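Local coordinates for protein type I polyketide synthase PikAII (Streptomyces venezuelae, PDB 3QP9) that probably acts as a C2-type ketoreductase domain of a modular polyketide synthase, suited to epimerising its beta-ketoacyl intermediate rather than reducing it, at residues G191-P197 against D219-R224; H124-F128 against A363-R368; V24-W28 against T470-A474; W248-T253 against D274-L280. All coordinates share one frame; numbering follows the deposited sequence.

Contact 1 (G191-P197 against D219-R224); sequences GGLIDLP and DQVAVR
Two torsions help to bring D195 and R224 together. In D195 the carboxylate carbon CG stands anti to the backbone N (chi1 -177°); in R224 the chain folds over at chi2 (-68°), which returns to strand 191-196 a guanidinium whose CB sets out away from it. NH1 and NH2 of R224 then converge end-on upon a single oxygen. NH1 lies 2.8 Å from OD1 of D195, nearly along the C-O axis, whereas NH2 meets the same OD1 at 3.2 Å from above the carboxylate plane. The two flat groups are turned 68° apart, consistent with a grip on one oxygen rather than both. NH2 of R224 also donates to V223 O at 2.9 Å, pinning the arginine to its own strand, and D165 takes its NE. The other oxygen of D195, OD2, is bonded by T155 and the amide of A158. These partners probably favour the ionised acid.

Beneath this polar cluster the strands run parallel, 4.7 Å apart at closest approach. Backbone bonds alternate between them, from L193 N to D219 O through to V223 N to D195 O at 2.9 Å. On the sheet face carrying I194, CG2 of that residue touches V223 CG2 at 3.6 Å, and L196 CD2 lies against the same methyl at 4.1 Å.

Helix 202-212, the connection of this beta-alpha-beta unit, packs on I194, L196 and P197; W176 of helix 170-185 meets L193 and D195, and strand 151-156 bonds to 190-196 as its other neighbour.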
loop_
_atom_site.group_PDB
_atom_site.type_symbol
_atom_site.label_atom_id
_atom_site.label_comp_id
_atom_site.label_asym_id
_atom_site.label_seq_id
_atom_site.Cartn_x
_atom_site.Cartn_y
_atom_site.Cartn_z
ATOM N N GLY A 191 -5.852 17.540 -0.581
ATOM C CA GLY A 191 -5.300 18.163 0.602
ATOM C C GLY A 191 -4.275 17.171 1.116
ATOM O O GLY A 191 -3.055 17.388 0.992
ATOM N N GLY A 192 -4.729 16.056 1.602
ATOM C CA GLY A 192 -3.732 15.079 2.160
ATOM C C GLY A 192 -4.276 13.909 2.880
ATOM O O GLY A 192 -5.443 13.679 2.856
ATOM N N LEU A 193 -3.401 13.256 3.691
ATOM C CA LEU A 193 -3.778 12.043 4.342
ATOM C C LEU A 193 -3.321 12.210 5.733
ATOM O O LEU A 193 -2.258 12.762 5.953
ATOM C CB LEU A 193 -3.057 10.848 3.723
ATOM C CG LEU A 193 -3.521 10.360 2.367
ATOM C CD1 LEU A 193 -2.399 9.649 1.486
ATOM C CD2 LEU A 193 -4.749 9.333 2.580
ATOM N N ILE A 194 -4.153 11.830 6.692
ATOM C CA ILE A 194 -3.797 11.974 8.094
ATOM C C ILE A 194 -4.177 10.720 8.797
ATOM O O ILE A 194 -5.322 10.341 8.721
ATOM C CB ILE A 194 -4.538 13.128 8.740
ATOM C CG1 ILE A 194 -4.261 14.424 7.976
ATOM C CG2 ILE A 194 -4.162 13.191 10.261
ATOM C CD1 ILE A 194 -5.066 15.631 8.396
ATOM N N ASP A 195 -3.261 10.111 9.585
ATOM C CA ASP A 195 -3.648 8.890 10.302
ATOM C C ASP A 195 -3.669 9.156 11.809
ATOM O O ASP A 195 -2.663 9.582 12.355
ATOM C CB ASP A 195 -2.630 7.777 9.998
ATOM C CG ASP A 195 -2.993 6.446 10.644
ATOM O OD1 ASP A 195 -2.224 6.025 11.552
ATOM O OD2 ASP A 195 -4.090 5.924 10.317
ATOM N N LEU A 196 -4.799 8.870 12.448
ATOM C CA LEU A 196 -5.040 9.111 13.862
ATOM C C LEU A 196 -4.601 7.868 14.542
ATOM O O LEU A 196 -4.407 6.873 13.874
ATOM C CB LEU A 196 -6.525 9.407 14.135
ATOM C CG LEU A 196 -6.941 10.750 13.538
ATOM C CD1 LEU A 196 -8.454 10.938 13.584
ATOM C CD2 LEU A 196 -6.266 11.957 14.177
ATOM N N PRO A 197 -4.308 7.954 15.844
ATOM C CA PRO A 197 -3.850 6.754 16.564
ATOM C C PRO A 197 -4.942 5.667 16.472
ATOM O O PRO A 197 -6.145 6.026 16.564
ATOM C CB PRO A 197 -3.726 7.231 18.016
ATOM C CG PRO A 197 -3.626 8.763 17.990
ATOM C CD PRO A 197 -4.401 9.172 16.685
ATOM N N ASP A 219 1.716 16.741 3.541
ATOM C CA ASP A 219 0.423 16.109 3.088
ATOM C C ASP A 219 0.322 14.624 3.389
ATOM O O ASP A 219 -0.618 14.003 3.029
ATOM C CB ASP A 219 0.099 16.405 1.622
ATOM C CG ASP A 219 1.084 15.757 0.658
ATOM O OD1 ASP A 219 2.096 15.218 1.161
ATOM O OD2 ASP A 219 0.878 15.814 -0.614
ATOM N N GLN A 220 1.230 14.052 4.238
ATOM C CA GLN A 220 1.164 12.648 4.563
ATOM C C GLN A 220 1.634 12.632 5.971
ATOM O O GLN A 220 2.824 12.551 6.252
ATOM C CB GLN A 220 2.140 11.758 3.687
ATOM C CG GLN A 220 1.731 11.761 2.222
ATOM C CD GLN A 220 2.556 10.871 1.276
ATOM O OE1 GLN A 220 2.764 11.233 0.062
ATOM N NE2 GLN A 220 2.839 9.706 1.695
ATOM N N VAL A 221 0.681 12.680 6.864
ATOM C CA VAL A 221 0.938 12.971 8.280
ATOM C C VAL A 221 0.347 11.920 9.169
ATOM O O VAL A 221 -0.781 11.491 8.988
ATOM C CB VAL A 221 0.436 14.399 8.674
ATOM C CG1 VAL A 221 0.816 14.752 10.065
ATOM C CG2 VAL A 221 0.988 15.470 7.724
ATOM N N ALA A 222 1.162 11.470 10.163
ATOM C CA ALA A 222 0.671 10.691 11.243
ATOM C C ALA A 222 0.570 11.531 12.557
ATOM O O ALA A 222 1.416 12.368 12.811
ATOM C CB ALA A 222 1.672 9.495 11.476
ATOM N N VAL A 223 -0.489 11.300 13.359
ATOM C CA VAL A 223 -0.802 12.019 14.601
ATOM C C VAL A 223 -0.621 10.998 15.707
ATOM O O VAL A 223 -1.307 9.922 15.723
ATOM C CB VAL A 223 -2.229 12.405 14.646
ATOM C CG1 VAL A 223 -2.516 13.122 15.960
ATOM C CG2 VAL A 223 -2.507 13.294 13.428
ATOM N N ARG A 224 0.326 11.265 16.605
ATOM C CA ARG A 224 0.648 10.303 17.632
ATOM C C ARG A 224 0.661 11.023 18.963
ATOM O O ARG A 224 0.553 12.261 19.048
ATOM C CB ARG A 224 1.986 9.512 17.393
ATOM C CG ARG A 224 1.958 8.662 16.054
ATOM C CD ARG A 224 0.996 7.561 16.188
ATOM N NE ARG A 224 0.945 6.629 15.062
ATOM C CZ ARG A 224 0.024 6.629 14.077
ATOM N NH1 ARG A 224 0.085 5.688 13.130
ATOM N NH2 ARG A 224 -0.920 7.551 14.048
#

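Contact 2 (H124-F128 against A363-R368); sequences HPAPF and ADALAR
A363, where this portion of the helix begins, presents its carbonyl to the ring of F128: O of A363 is 3.6 Å from CZ, at an oblique approach. That same oxygen accepts the helical bond from A367 N at 3.1 Å, so its main partner lies inside the helix. The D364 carboxylate is modelled too close to the H124 ring edge to be reliable, so the pairing is doubtful. L366 turns its CD2 to the edge of the F128 ring, 3.9 Å from CE1, while it also touches helices 413-426 and 130-144.

On the helix side A367 carries the largest share. Its CB sits above the centre of two rings at once, 3.4 Å from the H124 centroid and 3.4 Å from the F128 centroid, in each case only 6° off the ring normal. Both are face-on CH-pi contacts. The directions from CB to the two centroids diverge by about 110°, so the rings form an open V around the methyl rather than a sandwich. CG of F128 stands anti to the backbone N (chi1 -178°), extending the phenyl toward the helix.

In sequence between H124 and F128, the loop passes through the cis peptide before P127, which itself packs on A374, T375 and F421. Such a loop lying on a Rossmann-fold helix is consistent with the structural half of a modular ketoreductase docking against its catalytic half.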
loop_
_atom_site.group_PDB
_atom_site.type_symbol
_atom_site.label_atom_id
_atom_site.label_comp_id
_atom_site.label_asym_id
_atom_site.label_seq_id
_atom_site.Cartn_x
_atom_site.Cartn_y
_atom_site.Cartn_z
ATOM N N HIS A 124 -17.834 -8.322 -3.046
ATOM C CA HIS A 124 -16.356 -8.448 -3.044
ATOM C C HIS A 124 -15.761 -9.011 -1.755
ATOM O O HIS A 124 -16.271 -8.734 -0.694
ATOM C CB HIS A 124 -15.719 -7.100 -3.378
ATOM C CG HIS A 124 -16.068 -6.578 -4.753
ATOM N ND1 HIS A 124 -16.959 -5.539 -4.950
ATOM C CD2 HIS A 124 -15.622 -6.925 -5.983
ATOM C CE1 HIS A 124 -17.064 -5.285 -6.242
ATOM N NE2 HIS A 124 -16.261 -6.108 -6.891
ATOM N N PRO A 125 -14.708 -9.853 -1.861
ATOM C CA PRO A 125 -14.106 -10.462 -0.647
ATOM C C PRO A 125 -13.264 -9.435 0.144
ATOM O O PRO A 125 -12.993 -8.352 -0.374
ATOM C CB PRO A 125 -13.223 -11.592 -1.204
ATOM C CG PRO A 125 -12.862 -11.191 -2.564
ATOM C CD PRO A 125 -14.081 -10.341 -3.099
ATOM N N ALA A 126 -12.868 -9.762 1.378
ATOM C CA ALA A 126 -11.903 -8.944 2.085
ATOM C C ALA A 126 -10.541 -9.003 1.294
ATOM O O ALA A 126 -10.223 -10.037 0.640
ATOM C CB ALA A 126 -11.760 -9.427 3.521
ATOM N N PRO A 127 -9.706 -7.935 1.379
ATOM C CA PRO A 127 -9.744 -6.853 2.404
ATOM C C PRO A 127 -10.445 -5.618 1.885
ATOM O O PRO A 127 -10.644 -4.668 2.637
ATOM C CB PRO A 127 -8.228 -6.530 2.630
ATOM C CG PRO A 127 -7.553 -6.830 1.312
ATOM C CD PRO A 127 -8.428 -7.902 0.603
ATOM N N PHE A 128 -10.833 -5.617 0.610
ATOM C CA PHE A 128 -11.647 -4.475 0.105
ATOM C C PHE A 128 -12.795 -4.218 1.081
ATOM O O PHE A 128 -13.465 -5.178 1.508
ATOM C CB PHE A 128 -12.192 -4.757 -1.291
ATOM C CG PHE A 128 -12.978 -3.604 -1.858
ATOM C CD1 PHE A 128 -12.320 -2.570 -2.524
ATOM C CD2 PHE A 128 -14.358 -3.570 -1.752
ATOM C CE1 PHE A 128 -13.028 -1.488 -3.076
ATOM C CE2 PHE A 128 -15.060 -2.483 -2.302
ATOM C CZ PHE A 128 -14.376 -1.438 -2.940
ATOM N N ALA A 363 -15.766 1.655 -8.355
ATOM C CA ALA A 363 -15.587 0.887 -7.135
ATOM C C ALA A 363 -15.457 -0.608 -7.334
ATOM O O ALA A 363 -14.751 -1.242 -6.553
ATOM C CB ALA A 363 -16.672 1.200 -6.089
ATOM N N ASP A 364 -16.096 -1.172 -8.371
ATOM C CA ASP A 364 -15.988 -2.621 -8.608
ATOM C C ASP A 364 -14.627 -3.019 -9.250
ATOM O O ASP A 364 -13.983 -4.010 -8.853
ATOM C CB ASP A 364 -17.213 -3.185 -9.380
ATOM C CG ASP A 364 -18.545 -3.108 -8.557
ATOM O OD1 ASP A 364 -19.546 -2.611 -9.117
ATOM O OD2 ASP A 364 -18.636 -3.516 -7.373
ATOM N N ALA A 365 -14.196 -2.232 -10.235
ATOM C CA ALA A 365 -12.877 -2.367 -10.837
ATOM C C ALA A 365 -11.723 -2.235 -9.776
ATOM O O ALA A 365 -10.793 -3.093 -9.736
ATOM C CB ALA A 365 -12.733 -1.316 -11.904
ATOM N N LEU A 366 -11.815 -1.205 -8.914
ATOM C CA LEU A 366 -10.847 -1.008 -7.831
ATOM C C LEU A 366 -10.792 -2.274 -6.961
ATOM O O LEU A 366 -9.702 -2.797 -6.702
ATOM C CB LEU A 366 -11.197 0.221 -6.962
ATOM C CG LEU A 366 -10.489 0.385 -5.615
ATOM C CD1 LEU A 366 -9.045 0.731 -5.903
ATOM C CD2 LEU A 366 -11.102 1.476 -4.694
ATOM N N ALA A 367 -11.987 -2.726 -6.537
ATOM C CA ALA A 367 -12.189 -3.887 -5.676
ATOM C C ALA A 367 -11.582 -5.158 -6.242
ATOM O O ALA A 367 -10.899 -5.918 -5.523
ATOM C CB ALA A 367 -13.653 -4.094 -5.416
ATOM N N ARG A 368 -11.784 -5.350 -7.541
ATOM C CA ARG A 368 -11.141 -6.457 -8.275
ATOM C C ARG A 368 -9.629 -6.387 -8.239
ATOM O O ARG A 368 -8.968 -7.428 -8.212
ATOM C CB ARG A 368 -11.607 -6.523 -9.756
ATOM C CG ARG A 368 -12.643 -7.585 -10.078
ATOM C CD ARG A 368 -13.172 -7.494 -11.605
ATOM N NE ARG A 368 -14.475 -6.857 -11.553
ATOM C CZ ARG A 368 -14.830 -5.685 -12.081
ATOM N NH1 ARG A 368 -16.055 -5.252 -11.850
ATOM N NH2 ARG A 368 -14.027 -4.954 -12.847
#

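Contact 3 (V24-W28 against T470-A474); sequences VQDSW and TALTA
The indole of W28 meets T470 and A471 with its six-membered ring. A471 N lies near the ring plane at the edge, 4.0 Å from CZ3. The T470 methyl, CG2, comes in obliquely, neither over the face nor in the plane; its modelled distance to CH2 is too short to carry weight, so indole and threonine adjoin but their exact spacing is doubtful. One face of the indole is covered from within its own segment: V24 O stands 3.4 Å above the plane and Q25 CA is beside it, both offset toward the rim.

The other flat group, the amide of Q25, lies along about one turn of the helix, between T470 and T473. NE2 of Q25 lies 3.6 Å from T470 CG2, and OE1 lies 3.7 Å from T473 CG2, so each end of the amide is set against a methyl group. NE2 makes a weak hydrogen bond back to V24 O at 3.2 Å, which may restrain the amide. The placement follows from two torsions: CG stands between the backbone N and the carbonyl carbon (chi1 80°), and the bend at chi2 (-103°) carries the amide along the helix. The T473 hydroxyl is engaged by R270 and by A469 O.

Helix 468-481 thereby packs against the modelled N-terminal end just before strand 29-36. I488 of strand 485-488 touches both W28 and A474, W444 lies on A471, and helix 262-274 reaches the far side of the helix through L472.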
loop_
_atom_site.group_PDB
_atom_site.type_symbol
_atom_site.label_atom_id
_atom_site.label_comp_id
_atom_site.label_asym_id
_atom_site.label_seq_id
_atom_site.Cartn_x
_atom_site.Cartn_y
_atom_site.Cartn_z
ATOM N N VAL A 24 24.933 -0.269 -7.973
ATOM C CA VAL A 24 25.315 -1.665 -7.638
ATOM C C VAL A 24 23.987 -2.355 -7.445
ATOM O O VAL A 24 23.434 -2.896 -8.433
ATOM C CB VAL A 24 26.281 -1.746 -6.386
ATOM C CG1 VAL A 24 26.165 -3.073 -5.618
ATOM C CG2 VAL A 24 27.762 -1.506 -6.841
ATOM N N GLN A 25 23.502 -2.282 -6.190
ATOM C CA GLN A 25 22.207 -2.751 -5.675
ATOM C C GLN A 25 22.112 -2.478 -4.148
ATOM O O GLN A 25 21.026 -2.471 -3.587
ATOM C CB GLN A 25 21.867 -4.240 -5.954
ATOM C CG GLN A 25 22.508 -5.306 -5.021
ATOM C CD GLN A 25 23.702 -6.064 -5.662
ATOM O OE1 GLN A 25 24.156 -7.065 -5.135
ATOM N NE2 GLN A 25 24.198 -5.570 -6.764
ATOM N N ASP A 26 23.242 -2.258 -3.478
ATOM C CA ASP A 26 23.090 -1.706 -2.148
ATOM C C ASP A 26 22.637 -0.241 -2.254
ATOM O O ASP A 26 22.152 0.344 -1.305
ATOM C CB ASP A 26 24.317 -1.940 -1.264
ATOM C CG ASP A 26 23.913 -2.325 0.150
ATOM O OD1 ASP A 26 23.980 -3.549 0.515
ATOM O OD2 ASP A 26 23.458 -1.403 0.873
ATOM N N SER A 27 22.750 0.347 -3.431
ATOM C CA SER A 27 22.225 1.680 -3.599
ATOM C C SER A 27 20.790 1.583 -4.108
ATOM O O SER A 27 20.196 2.583 -4.399
ATOM C CB SER A 27 23.077 2.515 -4.573
ATOM O OG SER A 27 22.975 1.892 -5.861
ATOM N N TRP A 28 20.205 0.386 -4.166
ATOM C CA TRP A 28 18.761 0.270 -4.499
ATOM C C TRP A 28 17.849 0.201 -3.248
ATOM O O TRP A 28 16.652 0.095 -3.418
ATOM C CB TRP A 28 18.478 -1.011 -5.329
ATOM C CG TRP A 28 19.192 -1.101 -6.632
ATOM C CD1 TRP A 28 19.947 -0.151 -7.235
ATOM C CD2 TRP A 28 19.116 -2.192 -7.541
ATOM N NE1 TRP A 28 20.437 -0.644 -8.420
ATOM C CE2 TRP A 28 19.887 -1.860 -8.665
ATOM C CE3 TRP A 28 18.516 -3.456 -7.487
ATOM C CZ2 TRP A 28 20.049 -2.738 -9.776
ATOM C CZ3 TRP A 28 18.662 -4.319 -8.602
ATOM C CH2 TRP A 28 19.415 -3.927 -9.731
ATOM N N THR A 470 20.299 -9.636 -10.075
ATOM C CA THR A 470 20.575 -8.567 -9.140
ATOM C C THR A 470 19.431 -8.329 -8.146
ATOM O O THR A 470 19.698 -8.228 -6.942
ATOM C CB THR A 470 20.901 -7.277 -9.897
ATOM O OG1 THR A 470 21.923 -7.619 -10.821
ATOM C CG2 THR A 470 21.430 -6.204 -8.974
ATOM N N ALA A 471 18.198 -8.304 -8.642
ATOM C CA ALA A 471 17.014 -8.109 -7.803
ATOM C C ALA A 471 16.944 -9.245 -6.780
ATOM O O ALA A 471 16.641 -9.030 -5.599
ATOM C CB ALA A 471 15.712 -8.055 -8.666
ATOM N N LEU A 472 17.194 -10.480 -7.213
ATOM C CA LEU A 472 17.017 -11.584 -6.267
ATOM C C LEU A 472 18.131 -11.537 -5.239
ATOM O O LEU A 472 17.924 -11.923 -4.120
ATOM C CB LEU A 472 16.955 -12.972 -6.943
ATOM C CG LEU A 472 15.650 -13.197 -7.695
ATOM C CD1 LEU A 472 15.726 -14.371 -8.729
ATOM C CD2 LEU A 472 14.492 -13.382 -6.702
ATOM N N THR A 473 19.325 -11.075 -5.611
ATOM C CA THR A 473 20.384 -10.916 -4.613
ATOM C C THR A 473 19.966 -9.817 -3.614
ATOM O O THR A 473 20.179 -9.959 -2.435
ATOM C CB THR A 473 21.756 -10.600 -5.304
ATOM O OG1 THR A 473 22.088 -11.696 -6.142
ATOM C CG2 THR A 473 22.901 -10.427 -4.254
ATOM N N ALA A 474 19.333 -8.743 -4.101
ATOM C CA ALA A 474 18.885 -7.677 -3.204
ATOM C C ALA A 474 17.825 -8.227 -2.256
ATOM O O ALA A 474 17.818 -7.919 -1.072
ATOM C CB ALA A 474 18.349 -6.516 -4.020
#

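Contact 4 (W248-T253 against D274-L280); sequences WQADGT and DGAGHLL
W248 packs on A276. The A276 methyl stands over one face of the indole, its CB 4.3 Å from the centroid of the six-membered ring and 14° off the normal. At the indole edge, near its plane, D274 O lies 3.5 Å from CH2. The ring is brought there by chi1 of 54°, which sets CG between the backbone N and the carbonyl carbon. One direct backbone hydrogen bond joins the segments: G277 N donates to A250 O at 3.1 Å, on a lone pair in the carbonyl plane, though bent to 138° at the hydrogen. Farther along, T253 CA approaches H278 O at 3.2 Å as a CA-H...O contact, and T253 CG2 packs on L280 CB at 3.7 Å. The imidazole of H278 has A250 O and G252 O near its edge.

In the next shell, a type I turn from Q249 to G252, closed by G252 N to Q249 O at 3.0 Å, aims the A250 carbonyl at G277. On the other segment, a Schellman motif at G275 ends helix 262-274 and directs the chain across W248. A water by Q249 O and G252 O bonds weakly to H278 N at 3.3 Å, a doubtful bridge. H341 fixes the far end: its carbonyl bonds the T253 hydroxyl, its ND1 is hydrogen-bonded to D251 O, and its ring stacks on H278.

Strand 253-256, helix 262-274 and strand 278-283 form the opening beta-alpha-beta unit of a Rossmann fold, and this contact joins the lead-in to its first strand with the helix-to-strand turn, at the strand ends opposite the usual nucleotide site.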
loop_
_atom_site.group_PDB
_atom_site.type_symbol
_atom_site.label_atom_id
_atom_site.label_comp_id
_atom_site.label_asym_id
_atom_site.label_seq_id
_atom_site.Cartn_x
_atom_site.Cartn_y
_atom_site.Cartn_z
ATOM N N TRP A 248 15.496 -19.411 5.276
ATOM C CA TRP A 248 14.847 -20.650 4.832
ATOM C C TRP A 248 15.748 -21.789 5.357
ATOM O O TRP A 248 16.954 -21.550 5.728
ATOM C CB TRP A 248 14.545 -20.741 3.334
ATOM C CG TRP A 248 15.718 -20.499 2.439
ATOM C CD1 TRP A 248 16.004 -19.325 1.788
ATOM C CD2 TRP A 248 16.801 -21.413 2.136
ATOM N NE1 TRP A 248 17.180 -19.464 1.079
ATOM C CE2 TRP A 248 17.701 -20.717 1.291
ATOM C CE3 TRP A 248 17.095 -22.774 2.486
ATOM C CZ2 TRP A 248 18.879 -21.311 0.803
ATOM C CZ3 TRP A 248 18.268 -23.366 1.993
ATOM C CH2 TRP A 248 19.155 -22.643 1.189
ATOM N N GLN A 249 15.132 -22.969 5.550
ATOM C CA GLN A 249 15.938 -24.133 5.980
ATOM C C GLN A 249 16.044 -25.145 4.809
ATOM O O GLN A 249 15.108 -25.332 4.142
ATOM C CB GLN A 249 15.380 -24.807 7.252
ATOM C CG GLN A 249 14.944 -23.921 8.427
ATOM C CD GLN A 249 14.039 -24.735 9.439
ATOM O OE1 GLN A 249 13.601 -24.239 10.461
ATOM N NE2 GLN A 249 13.765 -25.984 9.103
ATOM N N ALA A 250 17.209 -25.705 4.520
ATOM C CA ALA A 250 17.379 -26.690 3.401
ATOM C C ALA A 250 16.403 -27.903 3.496
ATOM O O ALA A 250 15.926 -28.421 2.433
ATOM C CB ALA A 250 18.811 -27.234 3.384
ATOM N N ASP A 251 16.103 -28.336 4.719
ATOM C CA ASP A 251 15.133 -29.457 4.918
ATOM C C ASP A 251 13.696 -29.013 4.860
ATOM O O ASP A 251 12.807 -29.877 5.055
ATOM C CB ASP A 251 15.351 -30.157 6.268
ATOM C CG ASP A 251 16.710 -30.912 6.329
ATOM O OD1 ASP A 251 17.202 -31.301 5.240
ATOM O OD2 ASP A 251 17.248 -31.126 7.458
ATOM N N GLY A 252 13.421 -27.694 4.694
ATOM C CA GLY A 252 12.016 -27.241 4.816
ATOM C C GLY A 252 11.547 -27.099 3.354
ATOM O O GLY A 252 12.392 -27.274 2.425
ATOM N N THR A 253 10.257 -26.885 3.142
ATOM C CA THR A 253 9.731 -26.586 1.791
ATOM C C THR A 253 9.565 -25.100 1.675
ATOM O O THR A 253 9.074 -24.487 2.605
ATOM C CB THR A 253 8.325 -27.205 1.651
ATOM O OG1 THR A 253 8.445 -28.640 1.818
ATOM C CG2 THR A 253 7.723 -26.909 0.336
ATOM N N ASP A 274 20.895 -22.004 -4.316
ATOM C CA ASP A 274 21.435 -21.603 -3.048
ATOM C C ASP A 274 21.387 -22.734 -2.028
ATOM O O ASP A 274 21.960 -22.662 -0.950
ATOM C CB ASP A 274 20.616 -20.405 -2.514
ATOM C CG ASP A 274 20.986 -19.069 -3.197
ATOM O OD1 ASP A 274 22.006 -18.985 -3.939
ATOM O OD2 ASP A 274 20.250 -18.097 -2.982
ATOM N N GLY A 275 20.664 -23.800 -2.340
ATOM C CA GLY A 275 20.738 -25.001 -1.460
ATOM C C GLY A 275 19.371 -25.454 -0.965
ATOM O O GLY A 275 19.323 -26.335 -0.171
ATOM N N ALA A 276 18.248 -24.855 -1.431
ATOM C CA ALA A 276 16.942 -25.280 -0.894
ATOM C C ALA A 276 16.632 -26.694 -1.444
ATOM O O ALA A 276 16.680 -26.919 -2.624
ATOM C CB ALA A 276 15.815 -24.305 -1.271
ATOM N N GLY A 277 16.331 -27.620 -0.569
ATOM C CA GLY A 277 16.045 -28.997 -0.975
ATOM C C GLY A 277 14.599 -29.289 -1.454
ATOM O O GLY A 277 14.376 -30.312 -2.047
ATOM N N HIS A 278 13.619 -28.443 -1.148
ATOM C CA HIS A 278 12.197 -28.783 -1.371
ATOM C C HIS A 278 11.369 -27.560 -1.757
ATOM O O HIS A 278 11.279 -26.596 -0.995
ATOM C CB HIS A 278 11.584 -29.423 -0.158
ATOM C CG HIS A 278 12.339 -30.614 0.321
ATOM N ND1 HIS A 278 13.410 -30.536 1.205
ATOM C CD2 HIS A 278 12.182 -31.918 0.036
ATOM C CE1 HIS A 278 13.910 -31.736 1.399
ATOM N NE2 HIS A 278 13.186 -32.594 0.698
ATOM N N LEU A 279 10.769 -27.595 -2.928
ATOM C CA LEU A 279 10.068 -26.452 -3.437
ATOM C C LEU A 279 8.611 -26.824 -3.762
ATOM O O LEU A 279 8.323 -27.879 -4.313
ATOM C CB LEU A 279 10.759 -25.893 -4.702
ATOM C CG LEU A 279 12.083 -25.174 -4.409
ATOM C CD1 LEU A 279 12.878 -24.837 -5.734
ATOM C CD2 LEU A 279 11.805 -23.892 -3.545
ATOM N N LEU A 280 7.697 -25.927 -3.411
ATOM C CA LEU A 280 6.320 -26.140 -3.740
ATOM C C LEU A 280 5.974 -24.964 -4.634
ATOM O O LEU A 280 6.144 -23.844 -4.235
ATOM C CB LEU A 280 5.449 -26.144 -2.463
ATOM C CG LEU A 280 3.928 -26.200 -2.799
ATOM C CD1 LEU A 280 3.615 -27.435 -3.657
ATOM C CD2 LEU A 280 3.243 -26.293 -1.502
HETATM O O HOH W 1 14.003 -25.967 1.013
#

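No two contacts touch. Contacts 3 and 4 are the nearest pair, about 7 Å between nearest atoms and 23 Å between centres, and helix 262-274 links them: it reaches L472 and R270 meets T473 in contact 3, while its end is part of contact 4. Contacts 1 and 4 are the most distant, centres 42 Å apart on opposite sides of the chain's centre, and each belongs to a parallel beta-alpha-beta unit. Contact 2, 24 Å from contact 1 and 35 Å from contact 4 between centres, joins segments 235 residues apart, and contacts 1 and 4 fall within that span. Along the chain, contact 3 spans the other three, and contact 4 lies away from the usual nucleotide site.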